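Local atomic coordinates of acetoacetate decarboxylase (Sphingomonas wittichii, PDB entry 5UPB), a protein that probably acts as a lyase on small oxo-acid substrates, as expected of an acetoacetate decarboxylase-like enzyme. Residues 31-36 with 234-239; 37-42 with 230-235; 202-207 with 247-252. All coordinates share one frame; numbering follows the deposited sequence.

Interactions 1 and 2 adjoin one another, about 10 Å apart between centres: strand 21-34 runs straight into helix 36-42, the two contacts share Asp234 and His235, and Cys34 touches both Leu39 and Phe232. Interaction 1 is antiparallel strand pairing interrupted by a beta bulge, with an Arg-Glu salt bridge on one face. Interaction 2 has no hydrogen bond across it and relies on two leucines against a phenylalanine. Interaction 3, about 27 Å from interaction 1 between centres, uses the far end of the same strand 235-249, now against the start of strand 206-221, and borders two other subunits. All three are partly buried, combining covered apolar groups with charged side chains nearer the surface.

Interaction 1 of 3, residues 31-36 with 234-239; sequences YLRCDP and DHEVLA
Arg33 and Glu236 form a hydrogen-bonded pair where strand 21-34 runs antiparallel to strand 235-249, and a classic beta bulge, in which Leu238 and Ala239 both face Tyr31, shifts the register farther along. Backbone bonds join Arg33 N to Glu236 O at 2.9 Å and Glu236 N to Arg33 O at 2.8 Å. At the bulge, Tyr31 O receives Leu238 N at 2.9 Å and, weakly, Ala239 N, while Tyr31 N donates to Ala239 O.

The Arg33 side chain leaves its strand with CG anti to the backbone N (chi1 -174°). Its CB lies near CD1 of Leu238; CG and CD carry the chain outward, and a bend at chi3 (-55°) turns the guanidinium along the strand toward Leu238, NH1 leaning toward Glu236. There CZ and NH2 rest against Leu238, whose CD2 covers one face of the group, and NH1 ends 2.9 Å from Glu236 OE2 in a salt bridge. The extended glutamate runs alongside the arginine in the same direction, but carboxylate and guanidinium planes are turned 77° apart, so a single nitrogen, NH1, meets a single oxygen, OE2, rather than the planes pairing side by side.

Leu32, Cys34, His235 and Val237 occupy the other face, which packs partly on Ile219 of strand 206-221. The His235 ring has its ND1 hydrogen-bonded to Phe232 O, which helps to set the ring's rotation. Leu32 CD2 also touches Val237 CG2 at 4.1 Å, and it sits 4.1 Å above the plane of the His235 ring, displaced toward the rim near CD2.

Interaction 2 of 3, residues 37-42 with 230-235; sequences ARLQAL and ECFADH
Helix 36-42 passes the end of a 3-10 segment at 230-232, where the nearest CA pair is Arg38 and Cys231, 6.2 Å apart, and no hydrogen bond spans the two. Leu39 and Leu42, one helical turn apart, reach the Phe232 ring at different carbons. CD2 of Leu39 approaches CE2 at 3.8 Å and makes an off-centre CH-pi contact, 4.2 Å from the ring centroid and 29° off its normal. CD1 of Leu42 meets Phe232 CE1 at 3.7 Å and also CB of Cys231, while its other methyl, CD2, lies 4.1 Å from Cys231 SG. The phenylalanine starts away from the helix, but its ring comes back to the leucines.

This helix follows strand 21-34 directly, and the turn leads into strand 235-249, so the contact closes one end of that antiparallel strand pair; Ile88 of strand 80-92 lies against both leucines and Phe232. Leu42 additionally packs on Thr8 of the second subunit. At the outer margin the extended Arg38 chain, poorly ordered, passes Cys231 O with its CD. Its NH1 comes within 3.7 Å of Asp234 CB, yet remains 5.2 Å from Asp234 OD2, too far for a salt bridge.

Interaction 3 of 3, residues 202-207 with 247-252; sequences VNRSDL and FRIGGA
Asp206 OD2 lies at the edge of the Arg248 guanidinium, in its plane, whereas the Phe247 ring is approached obliquely by CD of Arg204. Across the first pair, NH1 of Arg248 lies 2.9 Å from Asp206 OD2 in a salt bridge whose hydrogen bond is weak, bent to 127° at the proton; the carboxylate plane is rotated 47° from the guanidinium. The extended arginine also lays CB, CG and CD along CB of Asp206, and Pro136 of the third subunit packs on both residues. Arg204, poorly ordered, brings its CD to within 3.9 Å of Phe247 CB, while the Phe247 ring stacks with Trp23.

Backbone bonds underlie these side chains. Ser205 N donates to Arg248 O at 3.0 Å, and Arg248 N reaches Asp206 O at 3.1 Å.

Farther along, Val202 and Ile249 cross at about a right angle. With CG2 of Val202 anti to the backbone N, that methyl is directed at the isoleucine, 3.7 Å from its CD1. Val202 CB meets Ala252 CB at 4.3 Å; the carbonyl oxygen of Ala252 is bound by Gln193 NE2 of the second subunit. The arrangement is a junction where the antiparallel pair of strands 206-221 and 235-249 gives way, through 203-205 and 250-252, to the antiparallel pair 196-202 and 253-257.

Interaction 1 of 3, residues 31-36 with 234-239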
ATOM      1  N   TYR A  31       2.671  28.550   0.112  1.00 30.67           N
ATOM      2  CA  TYR A  31       3.460  29.332   1.038  1.00 31.16           C
ATOM      3  C   TYR A  31       2.588  29.845   2.178  1.00 37.04           C
ATOM      4  O   TYR A  31       1.416  30.187   1.986  1.00 38.07           O
ATOM      5  CB  TYR A  31       4.112  30.498   0.305  1.00 37.15           C
ATOM      6  CG  TYR A  31       5.086  30.012  -0.726  1.00 43.47           C
ATOM      7  CD1 TYR A  31       6.317  29.472  -0.350  1.00 44.73           C
ATOM      8  CD2 TYR A  31       4.796  30.117  -2.090  1.00 38.44           C
ATOM      9  CE1 TYR A  31       7.219  29.003  -1.307  1.00 44.90           C
ATOM     10  CE2 TYR A  31       5.696  29.657  -3.047  1.00 42.90           C
ATOM     11  CZ  TYR A  31       6.912  29.121  -2.651  1.00 41.75           C
ATOM     12  OH  TYR A  31       7.807  28.687  -3.600  1.00 43.89           O
ATOM     13  N   LEU A  32       3.167  29.832   3.367  1.00 34.21           N
ATOM     14  CA  LEU A  32       2.502  30.159   4.618  1.00 34.13           C
ATOM     15  C   LEU A  32       3.419  31.020   5.466  1.00 33.81           C
ATOM     16  O   LEU A  32       4.645  31.000   5.315  1.00 43.80           O
ATOM     17  CB  LEU A  32       2.195  28.915   5.468  1.00 43.49           C
ATOM     18  CG  LEU A  32       1.598  27.701   4.813  1.00 44.25           C
ATOM     19  CD1 LEU A  32       1.666  26.610   5.838  1.00 47.57           C
ATOM     20  CD2 LEU A  32       0.185  28.019   4.408  1.00 51.65           C
ATOM     21  N   ARG A  33       2.823  31.671   6.458  1.00 43.85           N
ATOM     22  CA  ARG A  33       3.572  32.348   7.511  1.00 40.21           C
ATOM     23  C   ARG A  33       3.011  31.874   8.839  1.00 43.16           C
ATOM     24  O   ARG A  33       1.796  31.906   9.040  1.00 41.07           O
ATOM     25  CB  ARG A  33       3.496  33.870   7.405  1.00 45.30           C
ATOM     26  CG  ARG A  33       4.399  34.598   8.424  1.00 49.42           C
ATOM     27  CD  ARG A  33       4.418  36.113   8.211  1.00 56.98           C
ATOM     28  NE  ARG A  33       4.804  36.469   6.839  1.00 99.35           N
ATOM     29  CZ  ARG A  33       4.046  37.144   5.974  1.00121.54           C
ATOM     30  NH1 ARG A  33       2.836  37.585   6.312  1.00119.04           N
ATOM     31  NH2 ARG A  33       4.513  37.392   4.757  1.00127.75           N
ATOM     32  N   CYS A  34       3.877  31.346   9.691  1.00 42.28           N
ATOM     33  CA  CYS A  34       3.529  30.958  11.048  1.00 40.31           C
ATOM     34  C   CYS A  34       4.279  31.851  12.018  1.00 38.75           C
ATOM     35  O   CYS A  34       5.088  32.705  11.626  1.00 43.02           O
ATOM     36  CB  CYS A  34       3.866  29.481  11.325  1.00 40.03           C
ATOM     37  SG  CYS A  34       3.058  28.311  10.255  1.00 48.45           S
ATOM     38  N   ASP A  35       3.963  31.678  13.287  1.00 53.01           N
ATOM     39  CA  ASP A  35       4.649  32.378  14.367  1.00 62.04           C
ATOM     40  C   ASP A  35       6.116  31.956  14.372  1.00 51.41           C
ATOM     41  O   ASP A  35       6.407  30.775  14.623  1.00 45.44           O
ATOM     42  CB  ASP A  35       3.971  32.036  15.694  1.00 89.58           C
ATOM     43  CG  ASP A  35       4.545  32.795  16.869  1.00114.71           C
ATOM     44  OD1 ASP A  35       5.496  33.581  16.679  1.00128.43           O
ATOM     45  OD2 ASP A  35       4.025  32.613  17.990  1.00128.56           O
ATOM     46  N   PRO A  36       7.067  32.866  14.156  1.00 49.46           N
ATOM     47  CA  PRO A  36       8.467  32.426  14.112  1.00 50.95           C
ATOM     48  C   PRO A  36       8.911  31.701  15.376  1.00 52.95           C
ATOM     49  O   PRO A  36       9.748  30.796  15.291  1.00 44.16           O
ATOM     50  CB  PRO A  36       9.239  33.740  13.895  1.00 54.25           C
ATOM     51  CG  PRO A  36       8.267  34.676  13.288  1.00 49.67           C
ATOM     52  CD  PRO A  36       6.939  34.314  13.886  1.00 51.74           C
ATOM     53  N   ASP A 234      -1.258  27.619  13.249  1.00 46.87           N
ATOM     54  CA  ASP A 234      -1.753  28.990  13.304  1.00 58.12           C
ATOM     55  C   ASP A 234      -1.013  29.771  12.230  1.00 58.34           C
ATOM     56  O   ASP A 234       0.051  30.349  12.470  1.00 55.32           O
ATOM     57  CB  ASP A 234      -1.543  29.576  14.691  1.00 79.65           C
ATOM     58  CG  ASP A 234      -2.133  30.955  14.831  1.00102.87           C
ATOM     59  OD1 ASP A 234      -3.277  31.152  14.378  1.00106.64           O
ATOM     60  OD2 ASP A 234      -1.456  31.837  15.397  1.00109.47           O
ATOM     61  N   HIS A 235      -1.539  29.735  11.005  1.00 45.58           N
ATOM     62  CA  HIS A 235      -0.787  30.276   9.885  1.00 44.79           C
ATOM     63  C   HIS A 235      -1.636  31.267   9.106  1.00 47.93           C
ATOM     64  O   HIS A 235      -2.864  31.306   9.202  1.00 44.01           O
ATOM     65  CB  HIS A 235      -0.291  29.185   8.946  1.00 47.00           C
ATOM     66  CG  HIS A 235      -1.383  28.325   8.411  1.00 50.16           C
ATOM     67  ND1 HIS A 235      -1.537  27.004   8.773  1.00 46.33           N
ATOM     68  CD2 HIS A 235      -2.400  28.608   7.563  1.00 46.85           C
ATOM     69  CE1 HIS A 235      -2.593  26.505   8.154  1.00 51.14           C
ATOM     70  NE2 HIS A 235      -3.138  27.458   7.418  1.00 49.87           N
ATOM     71  N   GLU A 236      -0.932  32.055   8.317  1.00 47.84           N
ATOM     72  CA  GLU A 236      -1.500  32.901   7.285  1.00 47.01           C
ATOM     73  C   GLU A 236      -1.133  32.271   5.952  1.00 42.57           C
ATOM     74  O   GLU A 236       0.036  31.955   5.718  1.00 41.21           O
ATOM     75  CB  GLU A 236      -0.941  34.322   7.358  1.00 49.13           C
ATOM     76  CG  GLU A 236      -1.447  35.242   6.229  1.00 62.06           C
ATOM     77  CD  GLU A 236      -0.775  36.627   6.211  1.00 70.02           C
ATOM     78  OE1 GLU A 236      -1.109  37.444   5.310  1.00 58.63           O
ATOM     79  OE2 GLU A 236       0.120  36.872   7.057  1.00 81.13           O
ATOM     80  N   VAL A 237      -2.130  32.045   5.109  1.00 39.64           N
ATOM     81  CA  VAL A 237      -1.897  31.477   3.785  1.00 38.77           C
ATOM     82  C   VAL A 237      -1.513  32.606   2.835  1.00 44.86           C
ATOM     83  O   VAL A 237      -2.261  33.566   2.659  1.00 45.09           O
ATOM     84  CB  VAL A 237      -3.140  30.729   3.288  1.00 42.20           C
ATOM     85  CG1 VAL A 237      -2.847  30.075   1.970  1.00 36.26           C
ATOM     86  CG2 VAL A 237      -3.591  29.687   4.315  1.00 47.85           C
ATOM     87  N   LEU A 238      -0.334  32.512   2.245  1.00 40.05           N
ATOM     88  CA  LEU A 238       0.205  33.600   1.431  1.00 41.03           C
ATOM     89  C   LEU A 238      -0.034  33.410  -0.057  1.00 43.39           C
ATOM     90  O   LEU A 238      -0.490  34.327  -0.735  1.00 40.62           O
ATOM     91  CB  LEU A 238       1.710  33.740   1.683  1.00 37.31           C
ATOM     92  CG  LEU A 238       2.121  33.925   3.139  1.00 41.39           C
ATOM     93  CD1 LEU A 238       3.633  33.933   3.247  1.00 44.49           C
ATOM     94  CD2 LEU A 238       1.543  35.226   3.705  1.00 48.85           C
ATOM     95  N   ALA A 239       0.314  32.254  -0.602  1.00 44.34           N
ATOM     96  CA  ALA A 239       0.265  32.081  -2.045  1.00 40.26           C
ATOM     97  C   ALA A 239       0.308  30.604  -2.379  1.00 40.84           C
ATOM     98  O   ALA A 239       0.685  29.772  -1.551  1.00 34.51           O
ATOM     99  CB  ALA A 239       1.448  32.768  -2.720  1.00 42.10           C
TER
HETATM  100  O   HOH W   1       2.042  30.343  13.912  1.00 70.65           O

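Interaction 2 of 3, residues 37-42 with 230-235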
ATOM      1  N   ALA A  37       8.339  32.028  16.542  1.00 60.05           N
ATOM      2  CA  ALA A  37       8.802  31.400  17.780  1.00 60.81           C
ATOM      3  C   ALA A  37       8.465  29.916  17.799  1.00 59.20           C
ATOM      4  O   ALA A  37       9.286  29.097  18.234  1.00 60.64           O
ATOM      5  CB  ALA A  37       8.192  32.111  18.990  1.00 74.57           C
ATOM      6  N   ARG A  38       7.278  29.540  17.312  1.00 54.00           N
ATOM      7  CA  ARG A  38       6.953  28.119  17.212  1.00 45.60           C
ATOM      8  C   ARG A  38       7.874  27.406  16.221  1.00 46.67           C
ATOM      9  O   ARG A  38       8.358  26.301  16.494  1.00 54.76           O
ATOM     10  CB  ARG A  38       5.502  27.929  16.761  1.00 65.27           C
ATOM     11  CG  ARG A  38       4.424  28.294  17.752  1.00 85.75           C
ATOM     12  CD  ARG A  38       3.088  27.807  17.218  1.00112.00           C
ATOM     13  NE  ARG A  38       2.063  27.713  18.248  1.00119.75           N
ATOM     14  CZ  ARG A  38       0.798  27.389  18.010  1.00129.81           C
ATOM     15  NH1 ARG A  38       0.398  27.136  16.770  1.00148.41           N
ATOM     16  NH2 ARG A  38      -0.071  27.323  19.010  1.00126.92           N
ATOM     17  N   LEU A  39       8.145  28.024  15.062  1.00 47.10           N
ATOM     18  CA  LEU A  39       9.004  27.363  14.087  1.00 41.64           C
ATOM     19  C   LEU A  39      10.431  27.233  14.595  1.00 49.91           C
ATOM     20  O   LEU A  39      11.091  26.222  14.332  1.00 49.01           O
ATOM     21  CB  LEU A  39       8.971  28.118  12.764  1.00 41.22           C
ATOM     22  CG  LEU A  39       7.603  28.347  12.166  1.00 45.88           C
ATOM     23  CD1 LEU A  39       7.753  29.098  10.878  1.00 49.29           C
ATOM     24  CD2 LEU A  39       6.945  27.052  11.916  1.00 49.16           C
ATOM     25  N   GLN A  40      10.924  28.228  15.344  1.00 44.98           N
ATOM     26  CA  GLN A  40      12.302  28.152  15.829  1.00 44.58           C
ATOM     27  C   GLN A  40      12.519  26.900  16.676  1.00 42.80           C
ATOM     28  O   GLN A  40      13.593  26.289  16.634  1.00 41.10           O
ATOM     29  CB  GLN A  40      12.666  29.401  16.642  1.00 48.88           C
ATOM     30  CG  GLN A  40      14.121  29.380  17.133  1.00 54.22           C
ATOM     31  CD  GLN A  40      15.135  29.590  15.994  1.00 55.21           C
ATOM     32  OE1 GLN A  40      15.063  30.585  15.253  1.00 50.91           O
ATOM     33  NE2 GLN A  40      16.073  28.647  15.845  1.00 50.66           N
ATOM     34  N   ALA A  41      11.509  26.505  17.457  1.00 42.95           N
ATOM     35  CA  ALA A  41      11.622  25.309  18.294  1.00 50.12           C
ATOM     36  C   ALA A  41      11.893  24.045  17.475  1.00 50.72           C
ATOM     37  O   ALA A  41      12.431  23.067  18.003  1.00 43.34           O
ATOM     38  CB  ALA A  41      10.343  25.160  19.122  1.00 51.51           C
ATOM     39  N   LEU A  42      11.495  24.020  16.206  1.00 44.88           N
ATOM     40  CA  LEU A  42      11.753  22.871  15.352  1.00 38.74           C
ATOM     41  C   LEU A  42      13.114  22.929  14.683  1.00 44.29           C
ATOM     42  O   LEU A  42      13.520  21.941  14.052  1.00 46.09           O
ATOM     43  CB  LEU A  42      10.688  22.766  14.260  1.00 35.14           C
ATOM     44  CG  LEU A  42       9.252  22.568  14.711  1.00 39.00           C
ATOM     45  CD1 LEU A  42       8.324  22.577  13.476  1.00 44.01           C
ATOM     46  CD2 LEU A  42       9.131  21.266  15.539  1.00 43.84           C
ATOM     47  N   GLU A 230       0.555  20.473  14.657  1.00 39.57           N
ATOM     48  CA  GLU A 230       0.043  21.680  15.285  1.00 45.41           C
ATOM     49  C   GLU A 230       1.073  22.809  15.278  1.00 45.99           C
ATOM     50  O   GLU A 230       0.696  23.967  15.459  1.00 42.00           O
ATOM     51  CB  GLU A 230      -0.412  21.369  16.719  1.00 49.09           C
ATOM     52  CG  GLU A 230      -1.717  20.548  16.779  1.00 62.38           C
ATOM     53  CD  GLU A 230      -1.534  19.041  16.448  1.00 62.09           C
ATOM     54  OE1 GLU A 230      -0.386  18.524  16.488  1.00 46.31           O
ATOM     55  OE2 GLU A 230      -2.552  18.371  16.142  1.00 53.95           O
ATOM     56  N   CYS A 231       2.365  22.504  15.144  1.00 38.99           N
ATOM     57  CA  CYS A 231       3.381  23.549  15.066  1.00 42.61           C
ATOM     58  C   CYS A 231       3.175  24.491  13.873  1.00 42.59           C
ATOM     59  O   CYS A 231       3.645  25.633  13.913  1.00 41.46           O
ATOM     60  CB  CYS A 231       4.761  22.907  15.003  1.00 41.16           C
ATOM     61  SG  CYS A 231       5.162  21.980  16.462  1.00 47.47           S
ATOM     62  N   PHE A 232       2.466  24.046  12.836  1.00 38.26           N
ATOM     63  CA  PHE A 232       2.203  24.836  11.641  1.00 40.70           C
ATOM     64  C   PHE A 232       0.761  25.321  11.583  1.00 49.03           C
ATOM     65  O   PHE A 232       0.338  25.874  10.573  1.00 41.69           O
ATOM     66  CB  PHE A 232       2.550  24.032  10.386  1.00 36.56           C
ATOM     67  CG  PHE A 232       4.035  23.794  10.204  1.00 33.47           C
ATOM     68  CD1 PHE A 232       4.651  22.694  10.759  1.00 37.42           C
ATOM     69  CD2 PHE A 232       4.802  24.659   9.443  1.00 40.44           C
ATOM     70  CE1 PHE A 232       6.009  22.474  10.591  1.00 36.64           C
ATOM     71  CE2 PHE A 232       6.158  24.448   9.271  1.00 40.86           C
ATOM     72  CZ  PHE A 232       6.762  23.351   9.844  1.00 43.73           C
ATOM     73  N   ALA A 233       0.009  25.159  12.663  1.00 45.74           N
ATOM     74  CA  ALA A 233      -1.443  25.270  12.616  1.00 51.60           C
ATOM     75  C   ALA A 233      -1.888  26.722  12.507  1.00 59.01           C
ATOM     76  O   ALA A 233      -2.836  27.034  11.776  1.00 69.30           O
ATOM     77  CB  ALA A 233      -2.068  24.622  13.859  1.00 50.66           C
ATOM     78  N   ASP A 234      -1.258  27.619  13.249  1.00 46.87           N
ATOM     79  CA  ASP A 234      -1.753  28.990  13.304  1.00 58.12           C
ATOM     80  C   ASP A 234      -1.013  29.771  12.230  1.00 58.34           C
ATOM     81  O   ASP A 234       0.051  30.349  12.470  1.00 55.32           O
ATOM     82  CB  ASP A 234      -1.543  29.576  14.691  1.00 79.65           C
ATOM     83  CG  ASP A 234      -2.133  30.955  14.831  1.00102.87           C
ATOM     84  OD1 ASP A 234      -3.277  31.152  14.378  1.00106.64           O
ATOM     85  OD2 ASP A 234      -1.456  31.837  15.397  1.00109.47           O
ATOM     86  N   HIS A 235      -1.539  29.735  11.005  1.00 45.58           N
ATOM     87  CA  HIS A 235      -0.787  30.276   9.885  1.00 44.79           C
ATOM     88  C   HIS A 235      -1.636  31.267   9.106  1.00 47.93           C
ATOM     89  O   HIS A 235      -2.864  31.306   9.202  1.00 44.01           O
ATOM     90  CB  HIS A 235      -0.291  29.185   8.946  1.00 47.00           C
ATOM     91  CG  HIS A 235      -1.383  28.325   8.411  1.00 50.16           C
ATOM     92  ND1 HIS A 235      -1.537  27.004   8.773  1.00 46.33           N
ATOM     93  CD2 HIS A 235      -2.400  28.608   7.563  1.00 46.85           C
ATOM     94  CE1 HIS A 235      -2.593  26.505   8.154  1.00 51.14           C
ATOM     95  NE2 HIS A 235      -3.138  27.458   7.418  1.00 49.87           N
TER

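Interaction 3 of 3, residues 202-207 with 247-252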
ATOM      1  N   VAL A 202      22.914  21.462   1.603  1.00 30.45           N
ATOM      2  CA  VAL A 202      22.852  20.927   0.249  1.00 36.95           C
ATOM      3  C   VAL A 202      22.700  22.097  -0.724  1.00 32.62           C
ATOM      4  O   VAL A 202      21.840  22.966  -0.527  1.00 31.23           O
ATOM      5  CB  VAL A 202      21.746  19.880   0.087  1.00 44.50           C
ATOM      6  CG1 VAL A 202      20.481  20.433   0.512  1.00 66.41           C
ATOM      7  CG2 VAL A 202      21.647  19.450  -1.339  1.00 56.27           C
ATOM      8  N   ASN A 203      23.501  22.121  -1.773  1.00 46.19           N
ATOM      9  CA  ASN A 203      23.297  23.086  -2.852  1.00 44.77           C
ATOM     10  C   ASN A 203      23.073  22.353  -4.161  1.00 34.32           C
ATOM     11  O   ASN A 203      23.670  21.303  -4.412  1.00 50.12           O
ATOM     12  CB  ASN A 203      24.468  24.053  -3.010  1.00 60.81           C
ATOM     13  CG  ASN A 203      24.530  25.044  -1.884  1.00 66.23           C
ATOM     14  OD1 ASN A 203      23.767  26.022  -1.860  1.00 51.02           O
ATOM     15  ND2 ASN A 203      25.401  24.770  -0.907  1.00 61.01           N
ATOM     16  N   ARG A 204      22.167  22.889  -4.966  1.00 39.84           N
ATOM     17  CA  ARG A 204      21.887  22.294  -6.258  1.00 36.48           C
ATOM     18  C   ARG A 204      23.021  22.661  -7.202  1.00 39.17           C
ATOM     19  O   ARG A 204      23.351  23.839  -7.359  1.00 37.21           O
ATOM     20  CB  ARG A 204      20.549  22.833  -6.732  1.00 39.76           C
ATOM     21  CG  ARG A 204      19.433  22.350  -5.782  1.00 42.37           C
ATOM     22  CD  ARG A 204      18.026  22.744  -6.163  1.00 76.82           C
ATOM     23  NE  ARG A 204      17.752  24.140  -5.850  1.00105.33           N
ATOM     24  CZ  ARG A 204      17.243  24.544  -4.693  1.00139.61           C
ATOM     25  NH1 ARG A 204      16.948  23.663  -3.747  1.00142.57           N
ATOM     26  NH2 ARG A 204      17.025  25.828  -4.479  1.00163.66           N
ATOM     27  N   SER A 205      23.526  21.675  -7.919  1.00 31.64           N
ATOM     28  CA  SER A 205      24.551  21.882  -8.918  1.00 34.42           C
ATOM     29  C   SER A 205      23.933  22.023 -10.294  1.00 33.16           C
ATOM     30  O   SER A 205      24.603  22.440 -11.245  1.00 33.90           O
ATOM     31  CB  SER A 205      25.540  20.701  -8.888  1.00 40.34           C
ATOM     32  OG  SER A 205      24.904  19.513  -9.368  1.00 43.21           O
ATOM     33  N   ASP A 206      22.645  21.736 -10.388  1.00 30.23           N
ATOM     34  CA  ASP A 206      21.860  21.978 -11.574  1.00 27.26           C
ATOM     35  C   ASP A 206      20.471  22.233 -11.026  1.00 27.95           C
ATOM     36  O   ASP A 206      20.038  21.570 -10.070  1.00 29.43           O
ATOM     37  CB  ASP A 206      21.999  20.763 -12.515  1.00 27.55           C
ATOM     38  CG  ASP A 206      21.639  21.071 -13.966  1.00 34.70           C
ATOM     39  OD1 ASP A 206      20.610  21.717 -14.218  1.00 33.44           O
ATOM     40  OD2 ASP A 206      22.402  20.635 -14.853  1.00 35.82           O
ATOM     41  N   LEU A 207      19.806  23.222 -11.575  1.00 27.70           N
ATOM     42  CA  LEU A 207      18.492  23.644 -11.100  1.00 24.35           C
ATOM     43  C   LEU A 207      17.682  24.177 -12.266  1.00 33.42           C
ATOM     44  O   LEU A 207      18.194  25.004 -13.031  1.00 30.62           O
ATOM     45  CB  LEU A 207      18.649  24.749 -10.045  1.00 42.13           C
ATOM     46  CG  LEU A 207      17.414  25.561  -9.675  1.00 68.94           C
ATOM     47  CD1 LEU A 207      16.312  24.684  -9.184  1.00 70.48           C
ATOM     48  CD2 LEU A 207      17.800  26.585  -8.618  1.00106.58           C
ATOM     49  N   PHE A 247      16.629  19.035 -10.866  1.00 30.70           N
ATOM     50  CA  PHE A 247      17.821  19.395 -10.114  1.00 29.96           C
ATOM     51  C   PHE A 247      18.773  18.210 -10.057  1.00 29.49           C
ATOM     52  O   PHE A 247      18.400  17.060 -10.324  1.00 31.58           O
ATOM     53  CB  PHE A 247      17.452  19.863  -8.696  1.00 30.22           C
ATOM     54  CG  PHE A 247      16.664  18.843  -7.870  1.00 36.01           C
ATOM     55  CD1 PHE A 247      15.276  18.770  -7.928  1.00 34.50           C
ATOM     56  CD2 PHE A 247      17.332  17.987  -7.044  1.00 31.95           C
ATOM     57  CE1 PHE A 247      14.579  17.831  -7.167  1.00 40.91           C
ATOM     58  CE2 PHE A 247      16.614  17.030  -6.259  1.00 35.44           C
ATOM     59  CZ  PHE A 247      15.249  16.979  -6.351  1.00 31.82           C
ATOM     60  N   ARG A 248      20.025  18.523  -9.719  1.00 26.51           N
ATOM     61  CA  ARG A 248      21.055  17.554  -9.426  1.00 27.83           C
ATOM     62  C   ARG A 248      21.576  17.965  -8.076  1.00 39.77           C
ATOM     63  O   ARG A 248      21.888  19.142  -7.868  1.00 34.97           O
ATOM     64  CB  ARG A 248      22.228  17.530 -10.424  1.00 35.92           C
ATOM     65  CG  ARG A 248      22.046  16.826 -11.777  1.00 43.86           C
ATOM     66  CD  ARG A 248      23.380  16.959 -12.590  1.00 40.77           C
ATOM     67  NE  ARG A 248      23.501  16.147 -13.815  1.00 55.56           N
ATOM     68  CZ  ARG A 248      23.372  16.579 -15.076  1.00 97.49           C
ATOM     69  NH1 ARG A 248      23.112  17.860 -15.372  1.00 59.24           N
ATOM     70  NH2 ARG A 248      23.518  15.704 -16.064  1.00161.88           N
ATOM     71  N   ILE A 249      21.795  16.976  -7.231  1.00 35.36           N
ATOM     72  CA  ILE A 249      22.348  17.137  -5.895  1.00 40.55           C
ATOM     73  C   ILE A 249      23.303  15.989  -5.655  1.00 48.70           C
ATOM     74  O   ILE A 249      23.059  14.873  -6.118  1.00 46.48           O
ATOM     75  CB  ILE A 249      21.240  17.180  -4.832  1.00 56.83           C
ATOM     76  CG1 ILE A 249      20.439  18.478  -4.956  1.00 71.22           C
ATOM     77  CG2 ILE A 249      21.817  17.036  -3.471  1.00 64.50           C
ATOM     78  CD1 ILE A 249      19.223  18.550  -4.034  1.00 96.11           C
ATOM     79  N   GLY A 250      24.382  16.260  -4.940  1.00 46.00           N
ATOM     80  CA  GLY A 250      25.233  15.197  -4.442  1.00 44.93           C
ATOM     81  C   GLY A 250      25.038  15.035  -2.936  1.00 49.19           C
ATOM     82  O   GLY A 250      23.927  15.212  -2.431  1.00 50.07           O
ATOM     83  N   GLY A 251      26.083  14.696  -2.193  1.00 38.52           N
ATOM     84  CA  GLY A 251      25.975  14.704  -0.749  1.00 40.11           C
ATOM     85  C   GLY A 251      26.006  16.104  -0.164  1.00 40.70           C
ATOM     86  O   GLY A 251      26.647  17.022  -0.676  1.00 39.21           O
ATOM     87  N   ALA A 252      25.286  16.258   0.935  1.00 33.81           N
ATOM     88  CA  ALA A 252      25.285  17.508   1.683  1.00 31.12           C
ATOM     89  C   ALA A 252      26.621  17.714   2.404  1.00 35.53           C
ATOM     90  O   ALA A 252      27.189  16.783   2.983  1.00 37.01           O
ATOM     91  CB  ALA A 252      24.135  17.510   2.689  1.00 38.86           C
TER